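Long-range contact in GAF domain-containing protein (Thermoplasma acidophilum, PDB 4MN7), which probably reduces free methionine-R-sulfoxide to methionine, as a type II enzyme of this class built on a GAF domain: residues Ser9-Ala14 with Asp129-Leu134. The protein carries 1 engineered substitution. Sequence-based numbering, arbitrary orientation.
Sequences SQMQAA and DLMAPL
Leu-134 lays its two methyls obliquely across the aliphatic root of Gln-10: CD1 lies 3.7 Å from Gln-10 CB, and CD2 3.9 Å from Gln-10 CG. One turn earlier in the same helix, the terminal methyl of Met-131 packs against the other helix, with CE 3.8 Å from Ala-14 CB. Bends at chi2 (-62°) and chi3 (-66°) direct the end of the Met-131 chain so that CE also lands 3.9 Å from Gln-10 O. Met-11 adds its CG, 4.2 Å from Met-131 CE, and its own CE approaches the Leu-134 carbonyl. With an alanine in place of Leu-134 the branched end is gone, and the CB-CG part of Gln-10 would probably lose the apolar cover it gets from helix 118-136, leaving a gap between the helices.

These residues join helix 2-21 to helix 118-136, which run roughly antiparallel here, their local axes 10.3 Å apart at an angle of 152°. Helix 118-136 is kinked at Pro-133 and Leu-134; Pro-133 has no backbone N-H to give. Met-11 and Ala-14 also rest on Phe-30 of the central antiparallel sheet of the GAF fold, while Gln-10 of the second subunit packs on Ala-14 and Met-131, carrying the seam into the dimer interface. Mostly methyls and methylenes meet in this buried contact, with methyls also near two backbone carbonyls, and van der Waals packing rather than directional polar bonds holds the two segments together.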
ATOM      1  N   SER A   9      -0.647  -7.357  -4.263  1.00 40.70           N
ATOM      2  CA  SER A   9       0.680  -6.989  -4.770  1.00 37.74           C
ATOM      3  C   SER A   9       1.336  -5.896  -3.886  1.00 37.70           C
ATOM      4  O   SER A   9       2.551  -5.930  -3.681  1.00 36.88           O
ATOM      5  CB  SER A   9       0.713  -6.647  -6.310  1.00 43.49           C
ATOM      6  OG  SER A   9       0.481  -5.291  -6.632  1.00 52.29           O
ATOM      7  N   GLN A  10       0.547  -4.948  -3.371  1.00 35.28           N
ATOM      8  CA  GLN A  10       1.068  -3.980  -2.373  1.00 34.25           C
ATOM      9  C   GLN A  10       1.619  -4.672  -1.140  1.00 33.11           C
ATOM     10  O   GLN A  10       2.707  -4.380  -0.693  1.00 31.29           O
ATOM     11  CB  GLN A  10      -0.009  -2.994  -1.954  1.00 34.49           C
ATOM     12  CG  GLN A  10      -0.389  -2.020  -3.048  1.00 37.94           C
ATOM     13  CD  GLN A  10       0.771  -1.082  -3.401  1.00 40.85           C
ATOM     14  OE1 GLN A  10       1.209  -0.316  -2.556  1.00 43.16           O
ATOM     15  NE2 GLN A  10       1.255  -1.157  -4.613  1.00 38.31           N
ATOM     16  N   MET A  11       0.854  -5.589  -0.568  1.00 34.11           N
ATOM     17  CA  MET A  11       1.288  -6.316   0.640  1.00 34.49           C
ATOM     18  C   MET A  11       2.544  -7.114   0.358  1.00 30.31           C
ATOM     19  O   MET A  11       3.492  -7.174   1.146  1.00 31.63           O
ATOM     20  CB  MET A  11       0.162  -7.272   1.136  1.00 32.74           C
ATOM     21  CG  MET A  11      -0.957  -6.553   1.844  1.00 38.62           C
ATOM     22  SD  MET A  11      -2.183  -7.700   2.553  1.00 44.94           S
ATOM     23  CE  MET A  11      -3.167  -7.635   1.184  1.00 42.51           C
ATOM     24  N   GLN A  12       2.544  -7.752  -0.783  1.00 34.70           N
ATOM     25  CA  GLN A  12       3.727  -8.484  -1.229  1.00 38.03           C
ATOM     26  C   GLN A  12       4.986  -7.609  -1.343  1.00 38.16           C
ATOM     27  O   GLN A  12       6.063  -7.927  -0.799  1.00 38.62           O
ATOM     28  CB  GLN A  12       3.393  -9.137  -2.567  1.00 41.85           C
ATOM     29  CG  GLN A  12       4.327 -10.262  -2.893  1.00 44.69           C
ATOM     30  CD  GLN A  12       4.188 -11.385  -1.923  1.00 39.11           C
ATOM     31  OE1 GLN A  12       3.096 -11.874  -1.632  1.00 45.97           O
ATOM     32  NE2 GLN A  12       5.309 -11.793  -1.387  1.00 45.38           N
ATOM     33  N   ALA A  13       4.819  -6.451  -1.972  1.00 36.56           N
ATOM     34  CA  ALA A  13       5.911  -5.447  -2.080  1.00 40.60           C
ATOM     35  C   ALA A  13       6.319  -4.960  -0.676  1.00 35.37           C
ATOM     36  O   ALA A  13       7.501  -4.805  -0.401  1.00 32.39           O
ATOM     37  CB  ALA A  13       5.472  -4.247  -2.912  1.00 37.41           C
ATOM     38  N   ALA A  14       5.351  -4.761   0.217  1.00 33.32           N
ATOM     39  CA  ALA A  14       5.697  -4.411   1.617  1.00 34.63           C
ATOM     40  C   ALA A  14       6.535  -5.511   2.326  1.00 31.40           C
ATOM     41  O   ALA A  14       7.526  -5.236   3.023  1.00 31.01           O
ATOM     42  CB  ALA A  14       4.442  -4.071   2.406  1.00 33.54           C
ATOM     43  N   ASP A 129      -0.155   0.815  10.059  1.00 31.96           N
ATOM     44  CA  ASP A 129      -1.203   1.781   9.938  1.00 33.23           C
ATOM     45  C   ASP A 129      -1.303   2.286   8.489  1.00 35.83           C
ATOM     46  O   ASP A 129      -2.411   2.443   7.968  1.00 33.70           O
ATOM     47  CB  ASP A 129      -0.914   2.937  10.863  1.00 33.34           C
ATOM     48  CG  ASP A 129      -1.988   3.952  10.848  1.00 41.00           C
ATOM     49  OD1 ASP A 129      -3.199   3.577  10.790  1.00 39.42           O
ATOM     50  OD2 ASP A 129      -1.624   5.147  10.894  1.00 43.44           O
ATOM     51  N   LEU A 130      -0.157   2.521   7.835  1.00 34.37           N
ATOM     52  CA  LEU A 130      -0.168   2.973   6.446  1.00 36.36           C
ATOM     53  C   LEU A 130      -0.746   1.912   5.489  1.00 35.21           C
ATOM     54  O   LEU A 130      -1.402   2.241   4.509  1.00 32.31           O
ATOM     55  CB  LEU A 130       1.227   3.388   5.973  1.00 35.13           C
ATOM     56  CG  LEU A 130       1.922   4.502   6.759  1.00 37.77           C
ATOM     57  CD1 LEU A 130       3.367   4.688   6.330  1.00 38.71           C
ATOM     58  CD2 LEU A 130       1.164   5.755   6.619  1.00 41.31           C
ATOM     59  N   MET A 131      -0.539   0.647   5.807  1.00 32.28           N
ATOM     60  CA  MET A 131      -0.980  -0.476   4.994  1.00 30.04           C
ATOM     61  C   MET A 131      -2.407  -0.903   5.280  1.00 32.54           C
ATOM     62  O   MET A 131      -2.991  -1.672   4.496  1.00 29.16           O
ATOM     63  CB  MET A 131      -0.071  -1.705   5.202  1.00 32.74           C
ATOM     64  CG  MET A 131       1.369  -1.472   4.701  1.00 34.89           C
ATOM     65  SD  MET A 131       1.378  -1.155   2.902  1.00 30.90           S
ATOM     66  CE  MET A 131       0.838  -2.740   2.263  1.00 34.40           C
ATOM     67  N   ALA A 132      -3.010  -0.375   6.331  1.00 33.35           N
ATOM     68  CA  ALA A 132      -4.317  -0.905   6.730  1.00 31.56           C
ATOM     69  C   ALA A 132      -5.429  -0.888   5.675  1.00 31.09           C
ATOM     70  O   ALA A 132      -6.148  -1.866   5.553  1.00 31.21           O
ATOM     71  CB  ALA A 132      -4.793  -0.262   7.987  1.00 32.15           C
ATOM     72  N   PRO A 133      -5.567   0.190   4.903  1.00 31.90           N
ATOM     73  CA  PRO A 133      -6.669   0.116   3.934  1.00 31.68           C
ATOM     74  C   PRO A 133      -6.473  -0.988   2.949  1.00 29.58           C
ATOM     75  O   PRO A 133      -7.413  -1.617   2.483  1.00 32.08           O
ATOM     76  CB  PRO A 133      -6.588   1.489   3.215  1.00 32.85           C
ATOM     77  CG  PRO A 133      -6.123   2.404   4.326  1.00 32.65           C
ATOM     78  CD  PRO A 133      -5.121   1.587   5.111  1.00 34.50           C
ATOM     79  N   LEU A 134      -5.219  -1.228   2.609  1.00 30.30           N
ATOM     80  CA  LEU A 134      -4.945  -2.239   1.673  1.00 30.78           C
ATOM     81  C   LEU A 134      -5.221  -3.608   2.249  1.00 32.54           C
ATOM     82  O   LEU A 134      -5.782  -4.436   1.589  1.00 35.73           O
ATOM     83  CB  LEU A 134      -3.508  -2.164   1.182  1.00 34.36           C
ATOM     84  CG  LEU A 134      -3.192  -0.950   0.324  1.00 35.93           C
ATOM     85  CD1 LEU A 134      -1.696  -0.673   0.380  1.00 35.97           C
ATOM     86  CD2 LEU A 134      -3.646  -1.245  -1.079  1.00 33.04           C
TER